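Cyanate lyase C-terminal domain-containing protein (Tetranychus urticae, PDB 5UK3) probably catalyses the breakdown of cyanate with bicarbonate to ammonia and carbon dioxide, as other cyanases do. Local coordinates at residues I[50-55]-I[65-70]; I[42-47]-I[61-66]. One frame throughout, in Å; residues are numbered along the deposited sequence.

Contact 1: I[50-55]-I[65-70]; sequences TSVLHG and HRICDT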
ATOM      1  N   THR I  50      26.843 -13.961  13.276  1.00 50.75           N
ATOM      2  CA  THR I  50      25.603 -14.587  12.911  1.00 49.22           C
ATOM      3  C   THR I  50      25.120 -13.972  11.579  1.00 49.24           C
ATOM      4  O   THR I  50      24.703 -14.699  10.696  1.00 47.19           O
ATOM      5  CB  THR I  50      24.570 -14.463  14.040  1.00 48.98           C
ATOM      6  OG1 THR I  50      25.109 -15.041  15.246  1.00 50.93           O
ATOM      7  CG2 THR I  50      23.287 -15.182  13.702  1.00 48.61           C
ATOM      8  N   SER I  51      25.168 -12.647  11.464  1.00 49.34           N
ATOM      9  CA  SER I  51      24.686 -11.990  10.279  1.00 50.58           C
ATOM     10  C   SER I  51      25.527 -12.320   9.037  1.00 51.84           C
ATOM     11  O   SER I  51      24.995 -12.324   7.929  1.00 50.46           O
ATOM     12  CB  SER I  51      24.608 -10.489  10.459  1.00 51.72           C
ATOM     13  OG  SER I  51      25.886  -9.897  10.357  1.00 52.13           O
ATOM     14  N   VAL I  52      26.810 -12.592   9.217  1.00 51.76           N
ATOM     15  CA  VAL I  52      27.638 -13.035   8.108  1.00 50.36           C
ATOM     16  C   VAL I  52      27.128 -14.385   7.606  1.00 50.05           C
ATOM     17  O   VAL I  52      27.030 -14.615   6.402  1.00 49.33           O
ATOM     18  CB  VAL I  52      29.124 -13.151   8.521  1.00 49.83           C
ATOM     19  CG1 VAL I  52      29.916 -13.918   7.473  1.00 51.69           C
ATOM     20  CG2 VAL I  52      29.741 -11.791   8.712  1.00 51.27           C
ATOM     21  N   LEU I  53      26.910 -15.309   8.536  1.00 50.93           N
ATOM     22  CA  LEU I  53      26.439 -16.635   8.174  1.00 52.33           C
ATOM     23  C   LEU I  53      25.062 -16.547   7.502  1.00 54.53           C
ATOM     24  O   LEU I  53      24.777 -17.332   6.620  1.00 59.03           O
ATOM     25  CB  LEU I  53      26.367 -17.551   9.382  1.00 51.35           C
ATOM     26  CG  LEU I  53      27.646 -17.808  10.135  1.00 50.53           C
ATOM     27  CD1 LEU I  53      27.319 -18.611  11.387  1.00 51.78           C
ATOM     28  CD2 LEU I  53      28.634 -18.538   9.293  1.00 49.47           C
ATOM     29  N   HIS I  54      24.223 -15.598   7.897  1.00 56.39           N
ATOM     30  CA  HIS I  54      22.918 -15.422   7.269  1.00 58.94           C
ATOM     31  C   HIS I  54      22.969 -14.615   5.954  1.00 61.48           C
ATOM     32  O   HIS I  54      21.918 -14.445   5.331  1.00 66.52           O
ATOM     33  CB  HIS I  54      21.917 -14.780   8.222  1.00 59.82           C
ATOM     34  CG  HIS I  54      21.437 -15.694   9.271  1.00 63.18           C
ATOM     35  ND1 HIS I  54      22.271 -16.260  10.206  1.00 69.22           N
ATOM     36  CD2 HIS I  54      20.203 -16.146   9.553  1.00 68.12           C
ATOM     37  CE1 HIS I  54      21.576 -17.033  11.018  1.00 71.03           C
ATOM     38  NE2 HIS I  54      20.311 -16.973  10.647  1.00 72.10           N
ATOM     39  N   GLY I  55      24.136 -14.093   5.569  1.00 59.53           N
ATOM     40  CA  GLY I  55      24.288 -13.351   4.350  1.00 59.81           C
ATOM     41  C   GLY I  55      23.783 -11.929   4.354  1.00 63.45           C
ATOM     42  O   GLY I  55      23.357 -11.412   3.307  1.00 70.70           O
ATOM     43  N   HIS I  65      38.066 -18.266   5.819  1.00 61.91           N
ATOM     44  CA  HIS I  65      38.723 -19.592   5.884  1.00 64.50           C
ATOM     45  C   HIS I  65      38.554 -20.212   7.264  1.00 60.58           C
ATOM     46  O   HIS I  65      38.178 -21.358   7.405  1.00 61.79           O
ATOM     47  CB  HIS I  65      40.213 -19.549   5.529  1.00 68.14           C
ATOM     48  CG  HIS I  65      40.505 -19.397   4.071  1.00 74.93           C
ATOM     49  ND1 HIS I  65      39.922 -20.191   3.102  1.00 76.94           N
ATOM     50  CD2 HIS I  65      41.381 -18.590   3.420  1.00 80.46           C
ATOM     51  CE1 HIS I  65      40.384 -19.847   1.912  1.00 81.48           C
ATOM     52  NE2 HIS I  65      41.268 -18.876   2.077  1.00 86.34           N
ATOM     53  N   ARG I  66      38.768 -19.412   8.273  1.00 60.24           N
ATOM     54  CA  ARG I  66      38.586 -19.857   9.659  1.00 60.97           C
ATOM     55  C   ARG I  66      37.161 -20.282  10.012  1.00 59.59           C
ATOM     56  O   ARG I  66      36.983 -21.249  10.733  1.00 57.47           O
ATOM     57  CB  ARG I  66      39.022 -18.759  10.632  1.00 60.29           C
ATOM     58  CG  ARG I  66      40.433 -18.892  11.071  1.00 63.58           C
ATOM     59  CD  ARG I  66      40.694 -17.930  12.107  1.00 64.83           C
ATOM     60  NE  ARG I  66      40.506 -18.424  13.445  1.00 67.81           N
ATOM     61  CZ  ARG I  66      40.594 -17.648  14.502  1.00 72.73           C
ATOM     62  NH1 ARG I  66      40.379 -18.152  15.704  1.00 75.85           N
ATOM     63  NH2 ARG I  66      40.943 -16.354  14.365  1.00 76.76           N
ATOM     64  N   ILE I  67      36.166 -19.549   9.514  1.00 58.27           N
ATOM     65  CA  ILE I  67      34.770 -19.967   9.675  1.00 58.20           C
ATOM     66  C   ILE I  67      34.575 -21.355   9.059  1.00 57.99           C
ATOM     67  O   ILE I  67      33.976 -22.230   9.655  1.00 58.20           O
ATOM     68  CB  ILE I  67      33.781 -18.930   9.057  1.00 57.98           C
ATOM     69  CG1 ILE I  67      33.728 -17.695   9.930  1.00 57.95           C
ATOM     70  CG2 ILE I  67      32.377 -19.492   8.924  1.00 57.89           C
ATOM     71  CD1 ILE I  67      33.172 -16.460   9.244  1.00 59.71           C
ATOM     72  N   CYS I  68      35.078 -21.537   7.849  1.00 58.08           N
ATOM     73  CA  CYS I  68      34.943 -22.809   7.199  1.00 60.28           C
ATOM     74  C   CYS I  68      35.515 -23.975   8.007  1.00 61.08           C
ATOM     75  O   CYS I  68      34.984 -25.059   8.008  1.00 61.62           O
ATOM     76  CB  CYS I  68      35.555 -22.735   5.793  1.00 65.10           C
ATOM     77  SG  CYS I  68      34.643 -21.628   4.683  1.00 68.03           S
ATOM     78  N   ASP I  69      36.667 -23.794   8.597  1.00 63.85           N
ATOM     79  CA  ASP I  69      37.253 -24.835   9.421  1.00 67.66           C
ATOM     80  C   ASP I  69      36.483 -25.126  10.662  1.00 63.36           C
ATOM     81  O   ASP I  69      36.506 -26.251  11.149  1.00 62.32           O
ATOM     82  CB  ASP I  69      38.607 -24.251   9.900  1.00 73.72           C
ATOM     83  CG  ASP I  69      39.734 -24.389   8.895  1.00 82.73           C
ATOM     84  OD1 ASP I  69      39.421 -24.857   7.773  1.00 89.06           O
ATOM     85  OD2 ASP I  69      40.896 -23.931   9.221  1.00 93.92           O
ATOM     86  N   THR I  70      35.962 -24.074  11.260  1.00 62.60           N
ATOM     87  CA  THR I  70      35.209 -24.190  12.477  1.00 64.53           C
ATOM     88  C   THR I  70      33.967 -25.051  12.237  1.00 65.84           C
ATOM     89  O   THR I  70      33.660 -25.940  13.046  1.00 69.10           O
ATOM     90  CB  THR I  70      34.811 -22.811  12.959  1.00 64.37           C
ATOM     91  OG1 THR I  70      35.996 -22.025  13.135  1.00 67.06           O
ATOM     92  CG2 THR I  70      34.046 -22.897  14.270  1.00 65.56           C
TER
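Ile67 reaches across from helix 61-70 and meets Leu53 and Val52 near the end of helix 46-53. Its two branches part company. The methyl CG2, set opposite the backbone N, comes to 3.9 Å from CD2 of Leu53, while the longer branch carries CD1 to a looser 4.5 Å from CG1 of Val52. Leu53 does not start out aimed at the other helix; with CG opposite its own carbonyl carbon (chi1 -60°) and the chain extended beyond, CD2 is brought to the Ile67 methyl. The meeting is slight: 90 Å² is buried in all, and the nearest CA atoms of the two segments, those of Leu53 and Ile67, are 9.1 Å apart, so only side chains meet. All three are nevertheless buried, because neighbours close round them: Leu81 of helix 78-82 touches both Val52 and Ile67, Leu42 lies on Ile67, and Phe24 of helix 23-31 packs on Leu53. Gly55, with a positive phi of 77°, closes the C-terminal end of helix 46-53 in a Schellman motif. Apolar residues meeting from several short helices in this way form the hydrophobic core of a helix-turn-helix-like domain, the N-terminal domain of cyanases.

Contact 2: I[42-47]-I[61-66]; sequences LSVNKV and IQLAHR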
ATOM      1  N   LEU I  42      36.370 -17.587  17.401  1.00 59.55           N
ATOM      2  CA  LEU I  42      36.874 -16.679  16.392  1.00 59.35           C
ATOM      3  C   LEU I  42      37.216 -15.268  16.865  1.00 61.90           C
ATOM      4  O   LEU I  42      37.756 -14.488  16.095  1.00 60.12           O
ATOM      5  CB  LEU I  42      35.859 -16.598  15.249  1.00 57.57           C
ATOM      6  CG  LEU I  42      35.659 -17.956  14.524  1.00 56.51           C
ATOM      7  CD1 LEU I  42      34.385 -18.016  13.733  1.00 55.67           C
ATOM      8  CD2 LEU I  42      36.804 -18.241  13.592  1.00 57.72           C
ATOM      9  N   SER I  43      36.905 -14.941  18.131  1.00 65.51           N
ATOM     10  CA  SER I  43      37.148 -13.604  18.729  1.00 64.86           C
ATOM     11  C   SER I  43      36.456 -12.460  17.993  1.00 63.76           C
ATOM     12  O   SER I  43      37.092 -11.478  17.628  1.00 67.53           O
ATOM     13  CB  SER I  43      38.648 -13.331  18.858  1.00 68.04           C
ATOM     14  OG  SER I  43      39.226 -14.203  19.829  1.00 73.78           O
ATOM     15  N   VAL I  44      35.159 -12.628  17.725  1.00 60.22           N
ATOM     16  CA  VAL I  44      34.347 -11.637  17.017  1.00 57.87           C
ATOM     17  C   VAL I  44      32.979 -11.483  17.690  1.00 58.18           C
ATOM     18  O   VAL I  44      32.562 -12.342  18.470  1.00 56.91           O
ATOM     19  CB  VAL I  44      34.116 -12.010  15.543  1.00 56.88           C
ATOM     20  CG1 VAL I  44      35.422 -12.054  14.785  1.00 56.63           C
ATOM     21  CG2 VAL I  44      33.371 -13.345  15.397  1.00 56.04           C
ATOM     22  N   ASN I  45      32.306 -10.385  17.367  1.00 57.95           N
ATOM     23  CA  ASN I  45      30.990 -10.098  17.878  1.00 59.28           C
ATOM     24  C   ASN I  45      30.007 -11.189  17.449  1.00 57.21           C
ATOM     25  O   ASN I  45      29.897 -11.497  16.282  1.00 57.84           O
ATOM     26  CB  ASN I  45      30.474  -8.745  17.337  1.00 61.24           C
ATOM     27  CG  ASN I  45      29.151  -8.341  17.936  1.00 65.45           C
ATOM     28  OD1 ASN I  45      28.911  -8.470  19.161  1.00 78.29           O
ATOM     29  ND2 ASN I  45      28.263  -7.892  17.109  1.00 66.83           N
ATOM     30  N   LYS I  46      29.264 -11.737  18.403  1.00 56.47           N
ATOM     31  CA  LYS I  46      28.313 -12.820  18.149  1.00 53.51           C
ATOM     32  C   LYS I  46      27.253 -12.492  17.091  1.00 52.35           C
ATOM     33  O   LYS I  46      27.015 -13.305  16.204  1.00 50.91           O
ATOM     34  CB  LYS I  46      27.626 -13.221  19.460  1.00 54.09           C
ATOM     35  CG  LYS I  46      26.912 -14.553  19.391  1.00 53.98           C
ATOM     36  CD  LYS I  46      25.638 -14.544  20.177  1.00 56.17           C
ATOM     37  CE  LYS I  46      25.863 -14.364  21.651  1.00 60.46           C
ATOM     38  NZ  LYS I  46      24.544 -14.264  22.311  1.00 63.60           N
ATOM     39  N   VAL I  47      26.607 -11.332  17.221  1.00 52.82           N
ATOM     40  CA  VAL I  47      25.497 -10.965  16.363  1.00 52.72           C
ATOM     41  C   VAL I  47      26.020 -10.691  14.977  1.00 54.92           C
ATOM     42  O   VAL I  47      25.374 -11.067  13.987  1.00 54.47           O
ATOM     43  CB  VAL I  47      24.741  -9.739  16.875  1.00 54.82           C
ATOM     44  CG1 VAL I  47      23.744  -9.212  15.877  1.00 54.97           C
ATOM     45  CG2 VAL I  47      23.995 -10.074  18.162  1.00 58.02           C
ATOM     46  N   ILE I  61      38.816 -12.529   3.812  1.00 77.25           N
ATOM     47  CA  ILE I  61      39.053 -13.923   3.370  1.00 76.59           C
ATOM     48  C   ILE I  61      39.674 -14.768   4.470  1.00 73.44           C
ATOM     49  O   ILE I  61      39.335 -15.933   4.605  1.00 64.92           O
ATOM     50  CB  ILE I  61      39.928 -14.075   2.090  1.00 81.85           C
ATOM     51  CG1 ILE I  61      39.545 -13.025   1.013  1.00 95.21           C
ATOM     52  CG2 ILE I  61      39.711 -15.477   1.507  1.00 80.37           C
ATOM     53  CD1 ILE I  61      40.363 -13.048  -0.291  1.00103.31           C
ATOM     54  N   GLN I  62      40.571 -14.178   5.263  1.00 76.28           N
ATOM     55  CA  GLN I  62      41.198 -14.917   6.342  1.00 75.96           C
ATOM     56  C   GLN I  62      40.190 -15.364   7.423  1.00 69.90           C
ATOM     57  O   GLN I  62      40.229 -16.509   7.861  1.00 72.18           O
ATOM     58  CB  GLN I  62      42.405 -14.190   6.875  1.00 86.87           C
ATOM     59  CG  GLN I  62      42.150 -13.198   8.008  1.00104.06           C
ATOM     60  CD  GLN I  62      43.442 -12.529   8.489  1.00114.22           C
ATOM     61  OE1 GLN I  62      44.523 -13.120   8.389  1.00117.01           O
ATOM     62  NE2 GLN I  62      43.333 -11.285   8.978  1.00113.67           N
ATOM     63  N   LEU I  63      39.239 -14.522   7.804  1.00 64.38           N
ATOM     64  CA  LEU I  63      38.184 -14.983   8.688  1.00 61.27           C
ATOM     65  C   LEU I  63      37.297 -16.013   8.004  1.00 59.06           C
ATOM     66  O   LEU I  63      36.834 -16.980   8.620  1.00 57.40           O
ATOM     67  CB  LEU I  63      37.319 -13.825   9.202  1.00 64.06           C
ATOM     68  CG  LEU I  63      36.410 -14.199  10.387  1.00 62.34           C
ATOM     69  CD1 LEU I  63      37.213 -14.296  11.646  1.00 61.79           C
ATOM     70  CD2 LEU I  63      35.272 -13.214  10.558  1.00 63.78           C
ATOM     71  N   ALA I  64      36.991 -15.787   6.739  1.00 59.01           N
ATOM     72  CA  ALA I  64      36.165 -16.731   5.990  1.00 57.21           C
ATOM     73  C   ALA I  64      36.751 -18.138   6.041  1.00 59.20           C
ATOM     74  O   ALA I  64      35.995 -19.103   6.246  1.00 57.45           O
ATOM     75  CB  ALA I  64      35.982 -16.255   4.562  1.00 57.20           C
ATOM     76  N   HIS I  65      38.066 -18.266   5.819  1.00 61.91           N
ATOM     77  CA  HIS I  65      38.723 -19.592   5.884  1.00 64.50           C
ATOM     78  C   HIS I  65      38.554 -20.212   7.264  1.00 60.58           C
ATOM     79  O   HIS I  65      38.178 -21.358   7.405  1.00 61.79           O
ATOM     80  CB  HIS I  65      40.213 -19.549   5.529  1.00 68.14           C
ATOM     81  CG  HIS I  65      40.505 -19.397   4.071  1.00 74.93           C
ATOM     82  ND1 HIS I  65      39.922 -20.191   3.102  1.00 76.94           N
ATOM     83  CD2 HIS I  65      41.381 -18.590   3.420  1.00 80.46           C
ATOM     84  CE1 HIS I  65      40.384 -19.847   1.912  1.00 81.48           C
ATOM     85  NE2 HIS I  65      41.268 -18.876   2.077  1.00 86.34           N
ATOM     86  N   ARG I  66      38.768 -19.412   8.273  1.00 60.24           N
ATOM     87  CA  ARG I  66      38.586 -19.857   9.659  1.00 60.97           C
ATOM     88  C   ARG I  66      37.161 -20.282  10.012  1.00 59.59           C
ATOM     89  O   ARG I  66      36.983 -21.249  10.733  1.00 57.47           O
ATOM     90  CB  ARG I  66      39.022 -18.759  10.632  1.00 60.29           C
ATOM     91  CG  ARG I  66      40.433 -18.892  11.071  1.00 63.58           C
ATOM     92  CD  ARG I  66      40.694 -17.930  12.107  1.00 64.83           C
ATOM     93  NE  ARG I  66      40.506 -18.424  13.445  1.00 67.81           N
ATOM     94  CZ  ARG I  66      40.594 -17.648  14.502  1.00 72.73           C
ATOM     95  NH1 ARG I  66      40.379 -18.152  15.704  1.00 75.85           N
ATOM     96  NH2 ARG I  66      40.943 -16.354  14.365  1.00 76.76           N
TER
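Leu42 pushes one methyl, CD2, against the flank of Arg66, and this is the close-packed part of the contact. CD2 lies 3.7 Å from CB of Arg66 and also 3.7 Å from its NE, so it meets both the root of the side chain and the start of the guanidinium. The arginine chain makes this possible by bending at chi3 (93°), which folds the charged group back over the leucine. The methyl sits 3.6 Å above one face of the guanidinium, displaced toward its rim, and the two side chains run past each other in opposite senses. This is apolar contact with a flat face. Leu63, one turn earlier on helix 61-70, packs more loosely: its CD1 is 4.4 Å from CD2 of Leu42 and 4.3 Å from CG1 of Val44. Trp48 of helix 46-53 also touches Leu63, and Leu49 touches Val44. Leu42 is buried, but the Arg66 end is the solvent side, and Ser43, at positive phi (59°), is exposed and makes almost no contact. Residues 43-45 make the short turn between helices 35-42 and 46-53, with Asn45 at the N-cap position. Such a turn joining two helices, with a later helix packed beside it, is characteristic of the helix-turn-helix fold of the cyanase N-terminal domain.

In the fold
From the N terminus, helix 35-42 gives way to the turn that opens contact 2, helix 46-53 follows and supplies the first half of contact 1, and helix 61-70 then returns to complete both. Contact 1 closes the shorter loop, from 55 to 65; contact 2 spans 47 to 61. They cross rather than nest, because 50-55 lies inside the span of contact 2 and its partner 65-70 runs on beyond 61-66. These last two segments overlap at His65 and Arg66, of which Arg66 touches across contact 2 alone. Leu42 joins the contacts, its CD1 resting 3.9 Å from CG1 of Ile67. Together they pack helix 61-70 against helix 46-53 and the turn before it, within the N-terminal domain.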